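Local coordinates for fusion protein of Nuclear RNA export factor 2 and Protein panoramix (Drosophila melanogaster, PDB 6IEW) that acts with Panoramix, Piwi and Nxt1 in cotranscriptional transposon silencing in the ovary, its UBA (TAP-C) domain mediating the interaction with Panoramix, at residues 41-44 and 45-49; 25-28 and 29-33; 11-14 and 15-18. One frame throughout, in Å; residues are numbered along the deposited sequence. Where two conformers were deposited one is given.

Interaction 1 of 3, residues 41-44 and 45-49; sequences LKLF and IQKNA
Lys-47 lays its aliphatic chain across the end of Leu-43, one helical turn earlier, and the CE methylene does most of the touching. Lys-47 CE lies 3.6 Å from Leu-43 CG and only slightly farther from both methyls, so the carbon meets the fork of the leucine. Leu-43 carries CG anti to its backbone N (chi1 -180°), which leans the fork toward the following turn. Nearer the backbone, Lys-47 CG passes 3.3 Å from Leu-43 O, the carbonyl that accepts a nearly straight bond from Lys-47 N at 2.9 Å. Ile-45 CG1 likewise lies close to a carbonyl one turn back, 3.4 Å from Leu-41 O, while Asn-48 CB approaches Phe-44 O at 3.3 Å.

Around this first shell, neighbouring elements hold the side-chain ends. The lysine chain runs straight to CE and bends only at its last torsion (chi4 -84°), which brings NZ into a salt bridge with Glu-32 on helix 23-32; Ile-29 of that helix touches both Leu-43 and Lys-47. On the domain's inner side Phe-44 packs against Phe-15, Leu-21 and Phe-58. Elsewhere, Ile-45 and Asn-48 meet helix 70-93, the fused Panoramix part, where Asn-48 OD1 accepts a hydrogen bond from Arg-74. The arrangement is that of an amphipathic alpha-helix, here helix 37-49 in the small helical bundle of the Nxf2 UBA (TAP-C) domain.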
ATOM      1  N   LEU A  41      -2.330  -1.713   4.879  1.00  8.38           N
ATOM      2  CA  LEU A  41      -1.085  -0.994   5.132  1.00  9.87           C
ATOM      3  C   LEU A  41      -0.222  -1.743   6.138  1.00  9.60           C
ATOM      4  O   LEU A  41       0.991  -1.900   5.941  1.00  9.72           O
ATOM      5  CB  LEU A  41      -1.384   0.424   5.618  1.00  9.48           C
ATOM      6  CG  LEU A  41      -2.069   1.330   4.595  1.00 11.80           C
ATOM      7  CD1 LEU A  41      -2.454   2.653   5.239  1.00 11.04           C
ATOM      8  CD2 LEU A  41      -1.178   1.564   3.383  1.00 12.07           C
ATOM      9  N   LYS A  42      -0.834  -2.225   7.225  1.00 10.24           N
ATOM     10  CA  LYS A  42      -0.089  -3.008   8.205  1.00 10.81           C
ATOM     11  C   LYS A  42       0.475  -4.277   7.582  1.00  9.51           C
ATOM     12  O   LYS A  42       1.607  -4.683   7.885  1.00 11.03           O
ATOM     13  CB  LYS A  42      -0.989  -3.370   9.387  1.00 12.17           C
ATOM     14  CG  LYS A  42      -1.432  -2.192  10.227  1.00 12.63           C
ATOM     15  CD  LYS A  42      -2.296  -2.666  11.381  1.00 13.84           C
ATOM     16  CE  LYS A  42      -2.718  -1.506  12.265  1.00 20.37           C
ATOM     17  NZ  LYS A  42      -3.601  -1.963  13.377  1.00 21.69           N
ATOM     18  N   LEU A  43      -0.309  -4.931   6.726  1.00  9.36           N
ATOM     19  CA  LEU A  43       0.153  -6.153   6.082  1.00 11.23           C
ATOM     20  C   LEU A  43       1.324  -5.876   5.150  1.00 10.01           C
ATOM     21  O   LEU A  43       2.278  -6.661   5.092  1.00 11.34           O
ATOM     22  CB  LEU A  43      -1.009  -6.805   5.333  1.00 10.17           C
ATOM     23  CG  LEU A  43      -0.691  -8.107   4.604  1.00 13.79           C
ATOM     24  CD1 LEU A  43      -0.144  -9.153   5.564  1.00 13.58           C
ATOM     25  CD2 LEU A  43      -1.925  -8.632   3.887  1.00 12.92           C
ATOM     26  N   PHE A  44       1.274  -4.762   4.418  1.00  9.46           N
ATOM     27  CA  PHE A  44       2.403  -4.371   3.577  1.00  8.37           C
ATOM     28  C   PHE A  44       3.671  -4.198   4.404  1.00  9.00           C
ATOM     29  O   PHE A  44       4.745  -4.679   4.026  1.00 10.22           O
ATOM     30  CB  PHE A  44       2.071  -3.079   2.829  1.00  8.74           C
ATOM     31  CG  PHE A  44       3.282  -2.352   2.302  1.00  9.31           C
ATOM     32  CD1 PHE A  44       4.161  -2.973   1.424  1.00  9.46           C
ATOM     33  CD2 PHE A  44       3.536  -1.045   2.683  1.00 10.03           C
ATOM     34  CE1 PHE A  44       5.277  -2.300   0.949  1.00 12.42           C
ATOM     35  CE2 PHE A  44       4.641  -0.367   2.207  1.00 11.06           C
ATOM     36  CZ  PHE A  44       5.518  -0.995   1.343  1.00 12.00           C
ATOM     37  N   ILE A  45       3.562  -3.505   5.539  1.00  9.42           N
ATOM     38  CA  ILE A  45       4.734  -3.269   6.380  1.00 10.31           C
ATOM     39  C   ILE A  45       5.306  -4.584   6.898  1.00 10.84           C
ATOM     40  O   ILE A  45       6.529  -4.777   6.934  1.00 12.30           O
ATOM     41  CB  ILE A  45       4.382  -2.283   7.509  1.00 11.82           C
ATOM     42  CG1 ILE A  45       4.135  -0.898   6.915  1.00 13.51           C
ATOM     43  CG2 ILE A  45       5.483  -2.246   8.561  1.00 17.22           C
ATOM     44  CD1 ILE A  45       3.368   0.016   7.825  1.00 15.93           C
ATOM     45  N   GLN A  46       4.434  -5.515   7.291  1.00 10.80           N
ATOM     46  CA  GLN A  46       4.904  -6.805   7.783  1.00 12.42           C
ATOM     47  C   GLN A  46       5.568  -7.607   6.672  1.00 11.92           C
ATOM     48  O   GLN A  46       6.669  -8.140   6.849  1.00 13.25           O
ATOM     49  CB  GLN A  46       3.745  -7.591   8.394  1.00 13.04           C
ATOM     50  CG  GLN A  46       4.176  -8.917   8.998  1.00 15.71           C
ATOM     51  CD  GLN A  46       5.123  -8.730  10.163  1.00 28.00           C
ATOM     52  OE1 GLN A  46       4.833  -7.979  11.094  1.00 26.88           O
ATOM     53  NE2 GLN A  46       6.267  -9.401  10.113  1.00 30.31           N
ATOM     54  N   LYS A  47       4.905  -7.707   5.513  1.00 10.36           N
ATOM     55  CA  LYS A  47       5.493  -8.420   4.384  1.00 10.36           C
ATOM     56  C   LYS A  47       6.826  -7.806   3.981  1.00 11.07           C
ATOM     57  O   LYS A  47       7.779  -8.525   3.654  1.00 10.79           O
ATOM     58  CB  LYS A  47       4.530  -8.401   3.199  1.00 10.37           C
ATOM     59  CG  LYS A  47       3.313  -9.293   3.353  1.00 12.18           C
ATOM     60  CD  LYS A  47       2.325  -9.025   2.218  1.00 15.64           C
ATOM     61  CE  LYS A  47       1.181 -10.027   2.189  1.00 20.91           C
ATOM     62  NZ  LYS A  47       1.537 -11.283   1.469  1.00 18.30           N
ATOM     63  N   ASN A  48       6.917  -6.477   4.013  1.00 10.92           N
ATOM     64  CA  ASN A  48       8.167  -5.815   3.667  1.00 10.73           C
ATOM     65  C   ASN A  48       9.284  -6.230   4.617  1.00  9.97           C
ATOM     66  O   ASN A  48      10.401  -6.538   4.185  1.00 12.01           O
ATOM     67  CB  ASN A  48       7.972  -4.300   3.682  1.00 11.34           C
ATOM     68  CG  ASN A  48       9.219  -3.553   3.281  1.00 12.86           C
ATOM     69  OD1 ASN A  48       9.556  -3.482   2.100  1.00 14.32           O
ATOM     70  ND2 ASN A  48       9.914  -2.987   4.264  1.00 13.06           N
ATOM     71  N   ALA A  49       8.988  -6.264   5.919  1.00 11.61           N
ATOM     72  CA  ALA A  49      10.008  -6.624   6.900  1.00 10.62           C
ATOM     73  C   ALA A  49      10.444  -8.075   6.755  1.00 12.83           C
ATOM     74  O   ALA A  49      11.587  -8.415   7.086  1.00 15.37           O
ATOM     75  CB  ALA A  49       9.489  -6.360   8.313  1.00 13.25           C
TER

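Interaction 2 of 3, residues 25-28 and 29-33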
ATOM      1  N   TRP A  25       0.979  -6.171  -6.807  1.00  8.69           N
ATOM      2  CA  TRP A  25       1.062  -6.342  -5.362  1.00  9.71           C
ATOM      3  C   TRP A  25      -0.052  -5.617  -4.625  1.00 10.00           C
ATOM      4  O   TRP A  25      -0.398  -6.007  -3.505  1.00 10.56           O
ATOM      5  CB  TRP A  25       2.450  -5.971  -4.831  1.00 11.90           C
ATOM      6  CG  TRP A  25       3.314  -7.180  -4.742  1.00 11.04           C
ATOM      7  CD1 TRP A  25       3.506  -7.975  -3.647  1.00 13.19           C
ATOM      8  CD2 TRP A  25       4.056  -7.776  -5.808  1.00 10.20           C
ATOM      9  NE1 TRP A  25       4.340  -9.019  -3.964  1.00 13.01           N
ATOM     10  CE2 TRP A  25       4.690  -8.921  -5.286  1.00 12.36           C
ATOM     11  CE3 TRP A  25       4.255  -7.448  -7.152  1.00 10.51           C
ATOM     12  CZ2 TRP A  25       5.511  -9.734  -6.059  1.00 14.63           C
ATOM     13  CZ3 TRP A  25       5.067  -8.259  -7.921  1.00 10.69           C
ATOM     14  CH2 TRP A  25       5.685  -9.388  -7.373  1.00 14.52           C
ATOM     15  N   VAL A  26      -0.625  -4.577  -5.237  1.00  8.66           N
ATOM     16  CA  VAL A  26      -1.817  -3.948  -4.676  1.00  9.21           C
ATOM     17  C   VAL A  26      -2.940  -4.969  -4.553  1.00  9.58           C
ATOM     18  O   VAL A  26      -3.560  -5.114  -3.493  1.00  9.88           O
ATOM     19  CB  VAL A  26      -2.229  -2.734  -5.527  1.00  8.80           C
ATOM     20  CG1 VAL A  26      -3.564  -2.172  -5.058  1.00  9.18           C
ATOM     21  CG2 VAL A  26      -1.145  -1.672  -5.480  1.00 10.57           C
ATOM     22  N   THR A  27      -3.199  -5.719  -5.628  1.00  9.00           N
ATOM     23  CA  THR A  27      -4.231  -6.750  -5.582  1.00  8.84           C
ATOM     24  C   THR A  27      -3.922  -7.790  -4.515  1.00 10.26           C
ATOM     25  O   THR A  27      -4.790  -8.153  -3.714  1.00 10.94           O
ATOM     26  CB  THR A  27      -4.345  -7.432  -6.943  1.00 10.56           C
ATOM     27  OG1 THR A  27      -4.708  -6.469  -7.937  1.00 12.62           O
ATOM     28  CG2 THR A  27      -5.392  -8.544  -6.903  1.00 12.59           C
ATOM     29  N   SER A  28      -2.679  -8.275  -4.487  1.00 10.06           N
ATOM     30  CA  SER A  28      -2.301  -9.327  -3.551  1.00  9.40           C
ATOM     31  C   SER A  28      -2.533  -8.901  -2.104  1.00  9.34           C
ATOM     32  O   SER A  28      -3.160  -9.621  -1.320  1.00 11.38           O
ATOM     33  CB  SER A  28      -0.833  -9.694  -3.775  1.00 12.48           C
ATOM     34  OG  SER A  28      -0.373 -10.586  -2.778  1.00 14.64           O
ATOM     35  N   ILE A  29      -2.045  -7.716  -1.740  1.00  9.97           N
ATOM     36  CA  ILE A  29      -2.093  -7.295  -0.345  1.00  9.50           C
ATOM     37  C   ILE A  29      -3.502  -6.882   0.060  1.00  9.55           C
ATOM     38  O   ILE A  29      -3.984  -7.252   1.138  1.00 10.25           O
ATOM     39  CB  ILE A  29      -1.058  -6.187  -0.094  1.00  9.98           C
ATOM     40  CG1 ILE A  29       0.353  -6.736  -0.326  1.00  9.10           C
ATOM     41  CG2 ILE A  29      -1.201  -5.627   1.322  1.00 10.86           C
ATOM     42  CD1 ILE A  29       1.431  -5.671  -0.355  1.00 10.56           C
ATOM     43  N   VAL A  30      -4.188  -6.116  -0.792  1.00 10.29           N
ATOM     44  CA  VAL A  30      -5.531  -5.649  -0.453  1.00  9.38           C
ATOM     45  C   VAL A  30      -6.491  -6.823  -0.313  1.00 10.77           C
ATOM     46  O   VAL A  30      -7.306  -6.871   0.617  1.00 12.63           O
ATOM     47  CB  VAL A  30      -6.011  -4.611  -1.484  1.00  9.51           C
ATOM     48  CG1 VAL A  30      -7.508  -4.342  -1.343  1.00 11.09           C
ATOM     49  CG2 VAL A  30      -5.217  -3.319  -1.331  1.00 11.67           C
ATOM     50  N   GLU A  31      -6.409  -7.794  -1.226  1.00 10.73           N
ATOM     51  CA  GLU A  31      -7.294  -8.952  -1.130  1.00 10.73           C
ATOM     52  C   GLU A  31      -6.976  -9.794   0.101  1.00 12.81           C
ATOM     53  O   GLU A  31      -7.889 -10.282   0.776  1.00 14.54           O
ATOM     54  CB  GLU A  31      -7.237  -9.786  -2.412  1.00 10.56           C
ATOM     55  CG  GLU A  31      -7.884  -9.095  -3.601  1.00 11.97           C
ATOM     56  CD  GLU A  31      -8.038  -9.998  -4.815  1.00 17.50           C
ATOM     57  OE1 GLU A  31      -7.433 -11.091  -4.842  1.00 17.60           O
ATOM     58  OE2 GLU A  31      -8.778  -9.608  -5.743  1.00 22.25           O
ATOM     59  N   GLU A  32      -5.688  -9.968   0.416  1.00 12.07           N
ATOM     60  CA  GLU A  32      -5.325 -10.750   1.593  1.00 11.93           C
ATOM     61  C   GLU A  32      -5.799 -10.082   2.877  1.00 13.70           C
ATOM     62  O   GLU A  32      -6.113 -10.770   3.856  1.00 15.81           O
ATOM     63  CB  GLU A  32      -3.815 -10.998   1.618  1.00 13.57           C
ATOM     64  CG  GLU A  32      -3.347 -11.934   2.731  1.00 15.69           C
ATOM     65  CD  GLU A  32      -1.845 -12.173   2.710  1.00 15.46           C
ATOM     66  OE1 GLU A  32      -1.246 -12.138   1.614  1.00 18.53           O
ATOM     67  OE2 GLU A  32      -1.266 -12.393   3.794  1.00 23.09           O
ATOM     68  N   ALA A  33      -5.868  -8.752   2.892  1.00 12.17           N
ATOM     69  CA  ALA A  33      -6.335  -8.001   4.049  1.00 12.68           C
ATOM     70  C   ALA A  33      -7.844  -7.809   4.052  1.00 15.77           C
ATOM     71  O   ALA A  33      -8.360  -7.030   4.861  1.00 17.14           O
ATOM     72  CB  ALA A  33      -5.628  -6.645   4.124  1.00 13.60           C
TER
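Thr-27 sets its methyl beside the carboxylate of Glu-31, with CG2 3.7 Å from Glu-31 CD. The two side chains run alongside each other in the same direction, one turn apart. A chi1 of -61° swings the threonine methyl away from the backbone N and toward the glutamate, while the hydroxyl, on the N side, bonds back to Ser-23 O. Glu-31 continues extended beyond CG, and its CG also lies 3.2 Å from Thr-27 O, so the threonine meets the glutamate chain both at its methyl and at its carbonyl.

On the inward side, side-chain carbons pack on backbone carbonyls of the preceding turn. Ile-29 brings CG1 to 3.3 Å from Trp-25 O, and Val-30 does likewise with CG2 at 3.3 Å from Val-26 O. The apolar pair formed by the two valines is looser, Val-26 CG1 to Val-30 CG2 measuring 4.2 Å.

Helix 23-32 belongs to the UBA fold of the Nxf2 TAP-C domain, a compact helical bundle in which it lies against helices 4-19 and 37-49. Val-26, Val-30 and Ile-29 all pack on helix 4-19 and Ile-29 also reaches helix 37-49, while Trp-25, partly exposed, packs on Pro-54, Leu-56 and Ala-57.

Four regular backbone bonds run through these turns, the last from Glu-32 N to Ser-28 O at 3.1 Å. The extended side chain of Glu-32 has its carboxylate engaged by the salt bridge to Lys-47. The helix ends with Glu-32; Ala-33 is the first residue to leave helical torsions, yet its N still donates to Ile-29 O at 3.0 Å and, more weakly, to Val-30 O.

Interaction 3 of 3, residues 11-14 and 15-18; sequences KLLL and FQEV
Leu-13 and Gln-16 point the same way from helix 4-19, the first helix of the Nxf2 UBA fold. A leucine methyl and an amide oxygen meet tightly here, Leu-13 CD2 standing 3.1 Å from Gln-16 OE1. With chi1 at -177° and the chain extended beyond CG, the glutamine reaches along the leucine, while its NE2 bonds to Leu-21 O. Another methyl-to-oxygen contact brings Val-18 CG2 to 3.4 Å from Leu-14 O. Phe-15 is buried against helices 23-32 and 37-49.

Of the four backbone hydrogen bonds the two middle ones are short and the two outer ones weak. Gln-16 N reaches Leu-12 O at 2.8 Å, and Glu-17 N binds Leu-13 O equally closely, but Phe-15 N to Lys-11 O and Val-18 N to Leu-14 O both measure 3.4 Å.

Polar side-chain contacts centre on Glu-17, which was modelled in two conformers. In the conformer described here, Glu-17 OE2 forms a salt bridge with Arg-80 of the fused Panoramix part, and a water donates to Leu-14 O and to Glu-17 OE1, each at 2.8 Å.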
ATOM      1  N   LYS A  11     -10.805   1.268  -3.555  1.00 10.11           N
ATOM      2  CA  LYS A  11     -10.062   0.767  -2.402  0.59 11.21           C
ATOM      3  C   LYS A  11      -8.672   0.289  -2.804  1.00 11.53           C
ATOM      4  O   LYS A  11      -7.716   0.421  -2.028  1.00 11.53           O
ATOM      5  CB  LYS A  11     -10.842  -0.348  -1.712  0.59  9.65           C
ATOM      6  CG  LYS A  11     -12.104   0.133  -1.018  0.59 11.08           C
ATOM      7  CD  LYS A  11     -12.846  -1.012  -0.357  0.59 14.72           C
ATOM      8  CE  LYS A  11     -14.119  -0.511   0.309  0.59 18.58           C
ATOM      9  NZ  LYS A  11     -14.953  -1.626   0.832  0.59 17.25           N
ATOM     10  N   LEU A  12      -8.543  -0.269  -4.007  1.00 10.71           N
ATOM     11  CA  LEU A  12      -7.222  -0.652  -4.499  1.00  8.76           C
ATOM     12  C   LEU A  12      -6.359   0.582  -4.729  1.00  9.42           C
ATOM     13  O   LEU A  12      -5.194   0.629  -4.319  1.00 10.56           O
ATOM     14  CB  LEU A  12      -7.363  -1.461  -5.791  1.00 10.11           C
ATOM     15  CG  LEU A  12      -7.995  -2.849  -5.653  1.00 10.05           C
ATOM     16  CD1 LEU A  12      -8.492  -3.340  -7.003  1.00 11.30           C
ATOM     17  CD2 LEU A  12      -7.005  -3.844  -5.069  1.00 10.60           C
ATOM     18  N   LEU A  13      -6.927   1.606  -5.369  1.00 10.26           N
ATOM     19  CA  LEU A  13      -6.173   2.829  -5.639  1.00 10.77           C
ATOM     20  C   LEU A  13      -5.814   3.579  -4.359  1.00  9.97           C
ATOM     21  O   LEU A  13      -4.748   4.194  -4.283  1.00 11.26           O
ATOM     22  CB  LEU A  13      -6.934   3.736  -6.607  1.00 15.62           C
ATOM     23  CG  LEU A  13      -6.923   3.366  -8.090  1.00 15.62           C
ATOM     24  CD1 LEU A  13      -7.258   4.582  -8.942  1.00 17.94           C
ATOM     25  CD2 LEU A  13      -5.572   2.793  -8.475  1.00 18.15           C
ATOM     26  N   LEU A  14      -6.700   3.574  -3.361  1.00 12.34           N
ATOM     27  CA  LEU A  14      -6.380   4.141  -2.052  1.00 12.72           C
ATOM     28  C   LEU A  14      -5.057   3.588  -1.540  1.00 11.29           C
ATOM     29  O   LEU A  14      -4.163   4.337  -1.126  1.00 11.94           O
ATOM     30  CB  LEU A  14      -7.491   3.741  -1.083  1.00 17.91           C
ATOM     31  CG  LEU A  14      -8.214   4.654  -0.099  1.00 35.59           C
ATOM     32  CD1 LEU A  14      -8.247   6.099  -0.565  1.00 20.42           C
ATOM     33  CD2 LEU A  14      -9.623   4.097   0.062  1.00 25.09           C
ATOM     34  N   PHE A  15      -4.912   2.266  -1.586  1.00 10.47           N
ATOM     35  CA  PHE A  15      -3.701   1.617  -1.104  1.00  8.98           C
ATOM     36  C   PHE A  15      -2.543   1.836  -2.066  1.00 10.16           C
ATOM     37  O   PHE A  15      -1.405   2.073  -1.636  1.00  9.93           O
ATOM     38  CB  PHE A  15      -3.993   0.128  -0.922  1.00  9.59           C
ATOM     39  CG  PHE A  15      -2.793  -0.699  -0.573  1.00 10.00           C
ATOM     40  CD1 PHE A  15      -2.432  -0.893   0.750  1.00 10.85           C
ATOM     41  CD2 PHE A  15      -2.047  -1.312  -1.568  1.00 11.85           C
ATOM     42  CE1 PHE A  15      -1.335  -1.668   1.073  1.00 12.23           C
ATOM     43  CE2 PHE A  15      -0.946  -2.091  -1.251  1.00 11.39           C
ATOM     44  CZ  PHE A  15      -0.591  -2.267   0.073  1.00 12.39           C
ATOM     45  N   GLN A  16      -2.814   1.758  -3.373  1.00  8.86           N
ATOM     46  CA  GLN A  16      -1.758   1.968  -4.356  1.00  9.22           C
ATOM     47  C   GLN A  16      -1.164   3.366  -4.242  1.00 10.22           C
ATOM     48  O   GLN A  16       0.054   3.542  -4.368  1.00 10.74           O
ATOM     49  CB  GLN A  16      -2.284   1.720  -5.774  1.00 11.52           C
ATOM     50  CG  GLN A  16      -1.204   1.855  -6.847  1.00 12.51           C
ATOM     51  CD  GLN A  16      -1.636   1.355  -8.215  1.00 23.11           C
ATOM     52  OE1 GLN A  16      -2.588   1.858  -8.802  1.00 28.41           O
ATOM     53  NE2 GLN A  16      -0.919   0.366  -8.735  1.00 26.48           N
ATOM     54  N   GLU A  17      -2.008   4.374  -4.000  1.00 10.54           N
ATOM     55  CA  GLU A  17      -1.515   5.745  -3.920  0.55 10.53           C
ATOM     56  C   GLU A  17      -0.587   5.929  -2.725  1.00 11.19           C
ATOM     57  O   GLU A  17       0.435   6.616  -2.824  1.00 11.52           O
ATOM     58  CB  GLU A  17      -2.693   6.720  -3.851  0.55 11.77           C
ATOM     59  CG  GLU A  17      -2.312   8.192  -3.994  0.55 15.21           C
ATOM     60  CD  GLU A  17      -1.824   8.812  -2.695  0.55 20.72           C
ATOM     61  OE1 GLU A  17      -2.206   8.318  -1.613  0.55 15.17           O
ATOM     62  OE2 GLU A  17      -1.054   9.795  -2.759  0.55 25.95           O
ATOM     63  N   VAL A  18      -0.930   5.324  -1.588  1.00 10.05           N
ATOM     64  CA  VAL A  18      -0.103   5.463  -0.391  1.00 10.22           C
ATOM     65  C   VAL A  18       1.242   4.778  -0.585  1.00 12.01           C
ATOM     66  O   VAL A  18       2.297   5.351  -0.289  1.00 11.03           O
ATOM     67  CB  VAL A  18      -0.844   4.916   0.842  1.00  9.63           C
ATOM     68  CG1 VAL A  18       0.092   4.871   2.050  1.00 11.08           C
ATOM     69  CG2 VAL A  18      -2.078   5.756   1.129  1.00 12.21           C
TER
HETATM   70  O   HOH W   1      -4.608   7.128  -0.910  1.00 14.81           O

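The three contacts are turns of three different helices whose inward faces meet, and Phe-15 from interaction 3 is common to all: its CZ lies 3.6 Å from Ile-29 CG2 in interaction 2 and 3.9 Å from Phe-44 CB in interaction 1. Interactions 2 and 3 have centres about 10 Å apart, and Val-26 CG2 packs 3.6 Å from Gln-16 CB. Interactions 1 and 2, about 11 Å apart, add a salt bridge, Lys-47 NZ to Glu-32 OE1, at 2.9 Å. The more distant interactions 1 and 3 still touch, through Leu-41 CD2 and Val-18 CG1 at 3.8 Å. Interactions 1 and 3 also touch helix 70-93, the fused Panoramix part.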